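Prephenate dehydratase (Arthrobacter aurescens, PDB 3MWB) probably catalyses the decarboxylation and dehydration of prephenate to phenylpyruvate in phenylalanine biosynthesis, and binds L-phenylalanine. Local coordinates at residues A[142-147]-A[165-170]; A[136-141]-A[158-163]; A[61-66]-A[88-93]; A[42-47]-A[53-58]. All blocks are in the same frame, centred on the assembly; numbering follows the deposited sequence.

Contact 1. Residues A[142-147]-A[165-170]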
# COMPACT_ATOMS: atom_id res chain seq x y z
N MSE A 142 41.81 29.13 -17.20
CA MSE A 142 42.71 29.12 -18.37
C MSE A 142 42.61 30.37 -19.23
O MSE A 142 43.60 30.77 -19.88
CB MSE A 142 42.47 27.87 -19.23
CG MSE A 142 42.77 26.55 -18.52
SE MSE A 142 44.61 26.39 -17.81
CE MSE A 142 45.50 25.85 -19.47
N GLY A 143 41.43 30.99 -19.25
CA GLY A 143 41.22 32.25 -19.97
C GLY A 143 42.13 33.37 -19.49
O GLY A 143 42.50 34.25 -20.27
N LEU A 144 42.52 33.33 -18.21
CA LEU A 144 43.45 34.30 -17.63
C LEU A 144 44.88 34.26 -18.22
O LEU A 144 45.64 35.22 -18.05
CB LEU A 144 43.53 34.14 -16.11
CG LEU A 144 42.26 34.41 -15.29
CD1 LEU A 144 42.42 33.84 -13.90
CD2 LEU A 144 41.95 35.90 -15.24
N LEU A 145 45.24 33.16 -18.88
CA LEU A 145 46.60 33.02 -19.43
C LEU A 145 46.70 33.65 -20.82
O LEU A 145 47.77 33.65 -21.43
CB LEU A 145 47.04 31.56 -19.46
CG LEU A 145 47.16 30.83 -18.12
CD1 LEU A 145 47.19 29.32 -18.30
CD2 LEU A 145 48.38 31.31 -17.32
N GLU A 146 45.58 34.18 -21.30
CA GLU A 146 45.47 34.78 -22.62
C GLU A 146 45.72 36.28 -22.54
O GLU A 146 45.63 36.88 -21.46
CB GLU A 146 44.07 34.52 -23.19
CG GLU A 146 44.03 34.24 -24.68
CD GLU A 146 44.78 32.97 -25.04
OE1 GLU A 146 45.42 32.95 -26.12
OE2 GLU A 146 44.74 32.01 -24.24
N ASP A 147 46.03 36.89 -23.69
CA ASP A 147 46.24 38.34 -23.77
C ASP A 147 44.91 39.07 -23.69
O ASP A 147 43.98 38.75 -24.44
CB ASP A 147 46.95 38.72 -25.08
CG ASP A 147 48.17 37.85 -25.37
OD1 ASP A 147 48.44 36.90 -24.59
OD2 ASP A 147 48.84 38.13 -26.38
N PRO A 165 51.52 27.50 -13.56
CA PRO A 165 52.46 28.47 -12.96
C PRO A 165 51.97 29.91 -13.08
O PRO A 165 52.14 30.71 -12.15
CB PRO A 165 53.75 28.27 -13.77
CG PRO A 165 53.58 26.95 -14.49
CD PRO A 165 52.11 26.79 -14.70
N GLY A 166 51.32 30.23 -14.20
CA GLY A 166 50.80 31.57 -14.45
C GLY A 166 49.59 31.92 -13.61
O GLY A 166 49.06 33.03 -13.71
N LEU A 167 49.13 30.98 -12.79
CA LEU A 167 47.97 31.26 -11.94
C LEU A 167 48.39 31.36 -10.48
O LEU A 167 49.02 30.46 -9.92
CB LEU A 167 46.86 30.22 -12.12
CG LEU A 167 46.13 30.02 -13.46
CD1 LEU A 167 45.12 28.88 -13.32
CD2 LEU A 167 45.43 31.28 -13.98
N ASN A 168 48.03 32.48 -9.88
CA ASN A 168 48.35 32.78 -8.50
C ASN A 168 47.08 32.73 -7.68
O ASN A 168 46.06 33.25 -8.12
CB ASN A 168 48.96 34.18 -8.41
CG ASN A 168 49.43 34.50 -7.01
OD1 ASN A 168 50.20 33.75 -6.42
ND2 ASN A 168 48.96 35.63 -6.46
N VAL A 169 47.16 32.10 -6.51
CA VAL A 169 46.02 32.02 -5.60
C VAL A 169 45.90 33.31 -4.78
O VAL A 169 46.75 33.62 -3.94
CB VAL A 169 46.10 30.79 -4.65
CG1 VAL A 169 44.89 30.78 -3.70
CG2 VAL A 169 46.16 29.49 -5.44
N LEU A 170 44.84 34.07 -5.04
CA LEU A 170 44.59 35.31 -4.30
C LEU A 170 43.82 35.08 -3.01
O LEU A 170 44.04 35.78 -2.04
CB LEU A 170 43.85 36.32 -5.18
CG LEU A 170 44.55 37.61 -5.61
CD1 LEU A 170 46.08 37.50 -5.73
CD2 LEU A 170 43.91 38.14 -6.90
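L144 and L167 meet with their side chains crossed at about a right angle, and a single methyl, L167 CD2, does the touching for the second residue. With CG anti to the carbonyl carbon (chi1 -62°), L167 brings this methyl into the bend of L144, 4.0 Å from L144 CB and 4.0 Å from L144 CD1. L145 approaches beside this pair but finds backbone instead: its CD2 rests on G166, 3.8 Å from G166 CA, and only grazes L167 CD2. A side chain on G166 would run into L145 CD2, since the missing CB would point at the leucine. Both leucines of the first segment are the central residues of a type I turn from G143 to E146, which follows on from helix 137-143. V95 of strand 93-96 packs against both L144 and L167, tying the crossed pair to the sheet, while Q164 lies against L145. L167 also belongs to a magnesium site known from a crystal structure of this protein, unoccupied in this chain. The groups that meet are leucine carbons and the CA and C of a glycine, so the fit probably rests on shape and on partial exclusion of water, with no directional bond across the two segments.

Contact 2. Residues A[136-141]-A[158-163]; sequences STAASA and PLIAAE
S136 OG accepts the N-H of A139 at 3.2 Å, nearly straight at 167°, and so caps the start of helix 137-143. This helix belongs to a beta-alpha-beta crossover from strand 130-133 to strand 153-156 in the second α/β lobe of a periplasmic-binding-protein-like fold, and the next helix, 158-163, packs beside it. One side chain, I160, makes the contact. Its CG1 branch stands opposite the backbone N (chi1 -162°), which carries CD1 out to A138 CB at 3.9 Å, while the other branch, CG2, lies 4.0 Å from A141 CB. The two alanines sit three residues apart, hence on one face of their helix, and their short side chains let the helices approach until the CA atoms of A138 and I160 are 6.9 Å apart. All three residues are buried. The flanks are tied down by polar groups: T137 OG1 is probably hydrogen-bonded to E64 OE2, and S140 O is hydrogen-bonded to the hydroxyl of Y151. A141 also packs on C156 of strand 153-156, joining the helix pair to its sheet. A161, next to I160, contributes to a magnesium site seen in a crystal structure of this protein, and its side chain leans on V95. The end of I160 also reaches the helix backbone, with CD1 4.1 Å from A138 CA.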
# COMPACT_ATOMS: atom_id res chain seq x y z
N SER A 136 33.10 26.60 -17.81
CA SER A 136 33.52 25.75 -16.68
C SER A 136 34.50 26.53 -15.81
O SER A 136 35.00 27.58 -16.23
CB SER A 136 34.15 24.43 -17.17
OG SER A 136 35.38 24.64 -17.86
N THR A 137 34.77 26.04 -14.59
CA THR A 137 35.75 26.69 -13.73
C THR A 137 37.14 26.68 -14.38
O THR A 137 37.84 27.69 -14.36
CB THR A 137 35.82 26.09 -12.27
OG1 THR A 137 36.35 24.75 -12.29
CG2 THR A 137 34.43 26.11 -11.60
N ALA A 138 37.50 25.53 -14.96
CA ALA A 138 38.80 25.36 -15.62
C ALA A 138 38.99 26.34 -16.79
O ALA A 138 40.02 26.99 -16.86
CB ALA A 138 38.99 23.92 -16.09
N ALA A 139 38.00 26.44 -17.68
CA ALA A 139 38.08 27.39 -18.81
C ALA A 139 38.21 28.83 -18.33
O ALA A 139 38.97 29.62 -18.89
CB ALA A 139 36.88 27.24 -19.75
N SER A 140 37.47 29.16 -17.27
CA SER A 140 37.55 30.48 -16.67
C SER A 140 38.97 30.76 -16.20
O SER A 140 39.51 31.83 -16.47
CB SER A 140 36.56 30.62 -15.51
OG SER A 140 35.25 30.74 -16.01
N ALA A 141 39.55 29.78 -15.50
CA ALA A 141 40.93 29.88 -15.04
C ALA A 141 41.92 30.02 -16.20
O ALA A 141 42.77 30.93 -16.18
CB ALA A 141 41.30 28.69 -14.13
N PRO A 158 41.42 23.98 -6.47
CA PRO A 158 42.84 24.01 -6.13
C PRO A 158 43.71 23.25 -7.15
O PRO A 158 44.85 23.65 -7.37
CB PRO A 158 42.89 23.32 -4.75
CG PRO A 158 41.57 23.66 -4.15
CD PRO A 158 40.59 23.60 -5.30
N LEU A 159 43.16 22.20 -7.76
CA LEU A 159 43.89 21.41 -8.76
C LEU A 159 44.56 22.29 -9.82
O LEU A 159 45.77 22.24 -10.00
CB LEU A 159 42.99 20.36 -9.44
CG LEU A 159 43.60 19.59 -10.64
CD1 LEU A 159 44.91 18.88 -10.26
CD2 LEU A 159 42.62 18.59 -11.26
N ILE A 160 43.75 23.11 -10.51
CA ILE A 160 44.25 23.87 -11.65
C ILE A 160 45.21 25.00 -11.23
O ILE A 160 46.14 25.36 -11.99
CB ILE A 160 43.10 24.33 -12.60
CG1 ILE A 160 43.67 24.72 -13.98
CG2 ILE A 160 42.25 25.44 -11.96
CD1 ILE A 160 42.73 24.47 -15.13
N ALA A 161 45.01 25.54 -10.03
CA ALA A 161 45.94 26.51 -9.49
C ALA A 161 47.31 25.86 -9.26
O ALA A 161 48.32 26.42 -9.67
CB ALA A 161 45.41 27.13 -8.21
N ALA A 162 47.33 24.67 -8.66
CA ALA A 162 48.58 23.94 -8.41
C ALA A 162 49.32 23.53 -9.69
O ALA A 162 50.53 23.32 -9.68
CB ALA A 162 48.33 22.71 -7.54
N GLU A 163 48.59 23.41 -10.80
CA GLU A 163 49.20 22.92 -12.04
C GLU A 163 49.67 24.04 -12.98
O GLU A 163 50.59 23.84 -13.76
CB GLU A 163 48.26 21.94 -12.77
CG GLU A 163 48.05 20.63 -12.02
CD GLU A 163 47.21 19.63 -12.79
OE1 GLU A 163 46.11 20.00 -13.26
OE2 GLU A 163 47.64 18.46 -12.92

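Contact 3. Residues A[61-66]-A[88-93]; sequences NSVEGG and VPITFV
The loop 61-66 runs past segment 88-93, approaching most closely in the backbone at V63 and I90, whose CA atoms are 8.3 Å apart. Segment 88-93 leaves strand 81-89 of one sheet and enters strand 93-96 of the other; with the return connection, reached by backbone bonds from I90 to A180 and from F92 to I174, it forms the two-stranded crossing between lobes characteristic of the type II periplasmic-binding-protein fold. V63 fills the angle between I90 and F92. Its CG1 lies at the edge of the F92 ring, in plane, 3.7 Å from F92 CE1, whereas CG2 comes in obliquely, 3.6 Å from F92 CZ. I90 slides past V63 in the opposite direction. With CG2 opposite the backbone N, it lays that methyl 3.4 Å above one face of the F92 ring, offset toward the rim, and also 3.8 Å from V63 CG2. The ring of F18 meets F92 too, their planes about 65° apart. With an alanine here, both V63 methyls go, which would probably open a gap at the ring edge and leave F92 and I90 looser against the loop. The loop itself is shaped by an ST turn, in which S62 OG accepts from E64 N at 3.2 Å. At the far end, I90 CD1 lies 3.9 Å from N61 O, which is hydrogen-bonded to T182 OG1.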
# COMPACT_ATOMS: atom_id res chain seq x y z
N ASN A 61 25.32 17.59 -7.37
CA ASN A 61 25.96 18.79 -6.83
C ASN A 61 27.27 19.13 -7.54
O ASN A 61 28.28 19.38 -6.88
CB ASN A 61 26.21 18.67 -5.32
CG ASN A 61 24.93 18.58 -4.50
OD1 ASN A 61 23.85 18.93 -4.97
ND2 ASN A 61 25.05 18.10 -3.25
N SER A 62 27.22 19.12 -8.87
CA SER A 62 28.38 19.35 -9.72
C SER A 62 28.61 20.85 -9.91
O SER A 62 27.70 21.59 -10.33
CB SER A 62 28.20 18.70 -11.08
OG SER A 62 29.26 19.05 -11.94
N VAL A 63 29.83 21.28 -9.61
CA VAL A 63 30.22 22.68 -9.74
C VAL A 63 30.34 23.05 -11.21
O VAL A 63 30.35 24.22 -11.56
CB VAL A 63 31.55 22.92 -8.99
CG1 VAL A 63 32.21 24.19 -9.45
CG2 VAL A 63 31.29 22.96 -7.52
N GLU A 64 30.41 22.02 -12.06
CA GLU A 64 30.72 22.16 -13.47
C GLU A 64 29.51 21.87 -14.36
O GLU A 64 29.60 21.94 -15.58
CB GLU A 64 31.85 21.19 -13.85
CG GLU A 64 33.12 21.28 -12.98
CD GLU A 64 33.95 22.57 -13.15
OE1 GLU A 64 33.58 23.48 -13.93
OE2 GLU A 64 35.00 22.68 -12.47
N GLY A 65 28.39 21.53 -13.74
CA GLY A 65 27.25 21.00 -14.49
C GLY A 65 27.44 19.53 -14.82
O GLY A 65 28.25 18.83 -14.20
N GLY A 66 26.68 19.04 -15.79
CA GLY A 66 26.76 17.63 -16.17
C GLY A 66 25.80 16.65 -15.51
O GLY A 66 25.65 15.54 -16.00
N VAL A 88 33.34 13.99 -3.14
CA VAL A 88 34.50 14.87 -3.10
C VAL A 88 34.16 16.26 -2.55
O VAL A 88 33.42 16.99 -3.19
CB VAL A 88 35.15 15.03 -4.50
CG1 VAL A 88 36.40 15.93 -4.43
CG2 VAL A 88 35.49 13.65 -5.11
N PRO A 89 34.72 16.62 -1.36
CA PRO A 89 34.58 17.96 -0.76
C PRO A 89 34.98 19.08 -1.73
O PRO A 89 35.99 18.98 -2.43
CB PRO A 89 35.54 17.91 0.45
CG PRO A 89 35.57 16.46 0.83
CD PRO A 89 35.48 15.70 -0.49
N ILE A 90 34.15 20.12 -1.79
CA ILE A 90 34.34 21.22 -2.73
C ILE A 90 35.05 22.35 -1.99
O ILE A 90 34.58 22.80 -0.94
CB ILE A 90 33.00 21.72 -3.31
CG1 ILE A 90 32.28 20.61 -4.09
CG2 ILE A 90 33.22 22.95 -4.20
CD1 ILE A 90 30.78 20.86 -4.31
N THR A 91 36.18 22.79 -2.54
CA THR A 91 36.94 23.91 -2.02
C THR A 91 37.17 24.88 -3.18
O THR A 91 37.61 24.47 -4.26
CB THR A 91 38.29 23.40 -1.47
OG1 THR A 91 38.04 22.53 -0.36
CG2 THR A 91 39.17 24.55 -1.00
N PHE A 92 36.86 26.15 -2.99
CA PHE A 92 37.03 27.12 -4.07
C PHE A 92 38.23 28.03 -3.80
O PHE A 92 38.43 28.49 -2.68
CB PHE A 92 35.79 27.98 -4.23
CG PHE A 92 34.59 27.25 -4.75
CD1 PHE A 92 34.51 26.88 -6.10
CD2 PHE A 92 33.51 26.98 -3.91
CE1 PHE A 92 33.38 26.21 -6.59
CE2 PHE A 92 32.36 26.32 -4.41
CZ PHE A 92 32.30 25.94 -5.74
N VAL A 93 39.01 28.30 -4.84
CA VAL A 93 40.06 29.30 -4.77
C VAL A 93 39.77 30.43 -5.75
O VAL A 93 39.15 30.22 -6.81
CB VAL A 93 41.48 28.72 -5.01
CG1 VAL A 93 41.85 27.70 -3.94
CG2 VAL A 93 41.61 28.13 -6.40

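Contact 4. Residues A[42-47]-A[53-58]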
# COMPACT_ATOMS: atom_id res chain seq x y z
N THR A 42 29.76 11.89 -24.51
CA THR A 42 31.04 11.57 -25.15
C THR A 42 31.93 10.74 -24.23
O THR A 42 32.58 9.79 -24.69
CB THR A 42 31.77 12.85 -25.61
OG1 THR A 42 30.97 13.48 -26.62
CG2 THR A 42 33.13 12.51 -26.24
N ALA A 43 31.94 11.07 -22.94
CA ALA A 43 32.70 10.28 -21.96
C ALA A 43 32.22 8.83 -21.95
O ALA A 43 33.03 7.88 -21.99
CB ALA A 43 32.61 10.89 -20.53
N LEU A 44 30.91 8.65 -21.88
CA LEU A 44 30.32 7.31 -21.78
C LEU A 44 30.41 6.54 -23.10
O LEU A 44 30.60 5.32 -23.11
CB LEU A 44 28.86 7.40 -21.30
CG LEU A 44 28.67 7.93 -19.86
CD1 LEU A 44 27.18 8.11 -19.54
CD2 LEU A 44 29.28 7.01 -18.81
N GLU A 45 30.27 7.27 -24.20
CA GLU A 45 30.37 6.73 -25.53
C GLU A 45 31.68 5.96 -25.68
O GLU A 45 31.69 4.84 -26.18
CB GLU A 45 30.40 7.89 -26.49
CG GLU A 45 29.72 7.70 -27.77
CD GLU A 45 29.58 9.03 -28.47
OE1 GLU A 45 30.33 9.27 -29.45
OE2 GLU A 45 28.74 9.85 -28.02
N ARG A 46 32.77 6.57 -25.22
CA ARG A 46 34.09 5.94 -25.35
C ARG A 46 34.13 4.61 -24.60
O ARG A 46 34.68 3.62 -25.10
CB ARG A 46 35.22 6.89 -24.91
N VAL A 47 33.52 4.57 -23.42
CA VAL A 47 33.43 3.34 -22.63
C VAL A 47 32.60 2.29 -23.38
O VAL A 47 33.02 1.14 -23.57
CB VAL A 47 32.83 3.61 -21.20
CG1 VAL A 47 32.57 2.31 -20.47
CG2 VAL A 47 33.76 4.52 -20.39
N ASP A 53 38.19 2.19 -20.25
CA ASP A 53 37.74 1.23 -19.26
C ASP A 53 36.58 1.74 -18.43
O ASP A 53 35.67 0.99 -18.13
CB ASP A 53 38.90 0.80 -18.38
CG ASP A 53 39.94 0.05 -19.16
OD1 ASP A 53 39.61 -1.06 -19.64
OD2 ASP A 53 41.06 0.57 -19.31
N ALA A 54 36.63 3.01 -18.05
CA ALA A 54 35.60 3.57 -17.19
C ALA A 54 35.52 5.07 -17.41
O ALA A 54 36.49 5.68 -17.87
CB ALA A 54 35.91 3.26 -15.73
N ALA A 55 34.38 5.66 -17.09
CA ALA A 55 34.17 7.08 -17.26
C ALA A 55 33.76 7.69 -15.93
O ALA A 55 32.88 7.15 -15.27
CB ALA A 55 33.09 7.33 -18.30
N MSE A 56 34.39 8.79 -15.54
CA MSE A 56 34.09 9.47 -14.29
C MSE A 56 33.18 10.67 -14.56
O MSE A 56 33.59 11.65 -15.19
CB MSE A 56 35.37 9.93 -13.59
CG MSE A 56 35.14 10.53 -12.19
SE MSE A 56 34.49 9.19 -10.87
CE MSE A 56 36.12 8.22 -10.42
N VAL A 57 31.95 10.59 -14.06
CA VAL A 57 30.95 11.60 -14.35
C VAL A 57 30.22 12.03 -13.09
O VAL A 57 30.04 11.21 -12.18
CB VAL A 57 29.95 11.13 -15.45
CG1 VAL A 57 30.69 10.90 -16.78
CG2 VAL A 57 29.20 9.85 -15.02
N PRO A 58 29.79 13.30 -13.01
CA PRO A 58 29.11 13.76 -11.80
C PRO A 58 27.66 13.29 -11.78
O PRO A 58 27.04 13.11 -12.84
CB PRO A 58 29.15 15.28 -11.94
CG PRO A 58 29.10 15.54 -13.42
CD PRO A 58 29.76 14.33 -14.09
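V47 reaches from helix 40-48 down onto the backbone of strand 54-60. Its CB points at the strand and splits into two methyls with separate tasks. CG1, opposite the backbone N (chi1 172°), turns toward the residue before the strand, 4.1 Å from D53 O. CG2, on the other branch, lies over the A54-A55 peptide, 3.5 Å from both A54 C and A55 N, and it also touches A55 CB at 3.6 Å. A55 is the residue on which the helix converges: its CB also touches L44 CD2 at 3.9 Å and approaches A43 O at 3.7 Å. One turn earlier than V47, A43 sets its CB near V57 CG1, 4.2 Å away. The strand thus offers A55 and V57 to the helix, and M56, between them, faces the other side of the sheet, against F11 and F184. With side chains this small, the segment axes come within 7.4 Å and run nearly antiparallel, at 164°. Polar atoms at the borders have partners elsewhere: A43 O is hydrogen-bonded to T10 OG1 and D53 OD2 to T8 N, both on strand 8-12. On the outer side of the helix, E45 forms a salt bridge with R119 of a neighbouring subunit. The helix links the parallel strands 33-37 and 54-60 and strand 8-12 lies between them, so this is the classic helix-on-sheet packing of a beta-alpha-beta crossover, here in the first α/β lobe of the periplasmic-binding-protein-like catalytic domain.

Overall arrangement
All four contacts lie in the prephenate dehydratase domain and trace a path from one lobe to the other. Contacts 1 and 2 share helix 137-143, their centres 9 Å apart, and L167 CD2 rests 3.5 Å from A141 O; between them they hold A161 and L167 of the known magnesium site. Contact 3, at the crossing between lobes, touches contact 2 through T137 CG2 and V63 CG1 at 3.6 Å, and meets contact 4 where G65 O lies 3.5 Å from P58 CG. Contacts 1 and 4, at the extremes, stay about 18 Å apart at their nearest atoms. Bound phenylalanine, whose pocket is formed by residues of the ACT domain, lies about 13 Å from the N61 side chain of contact 3.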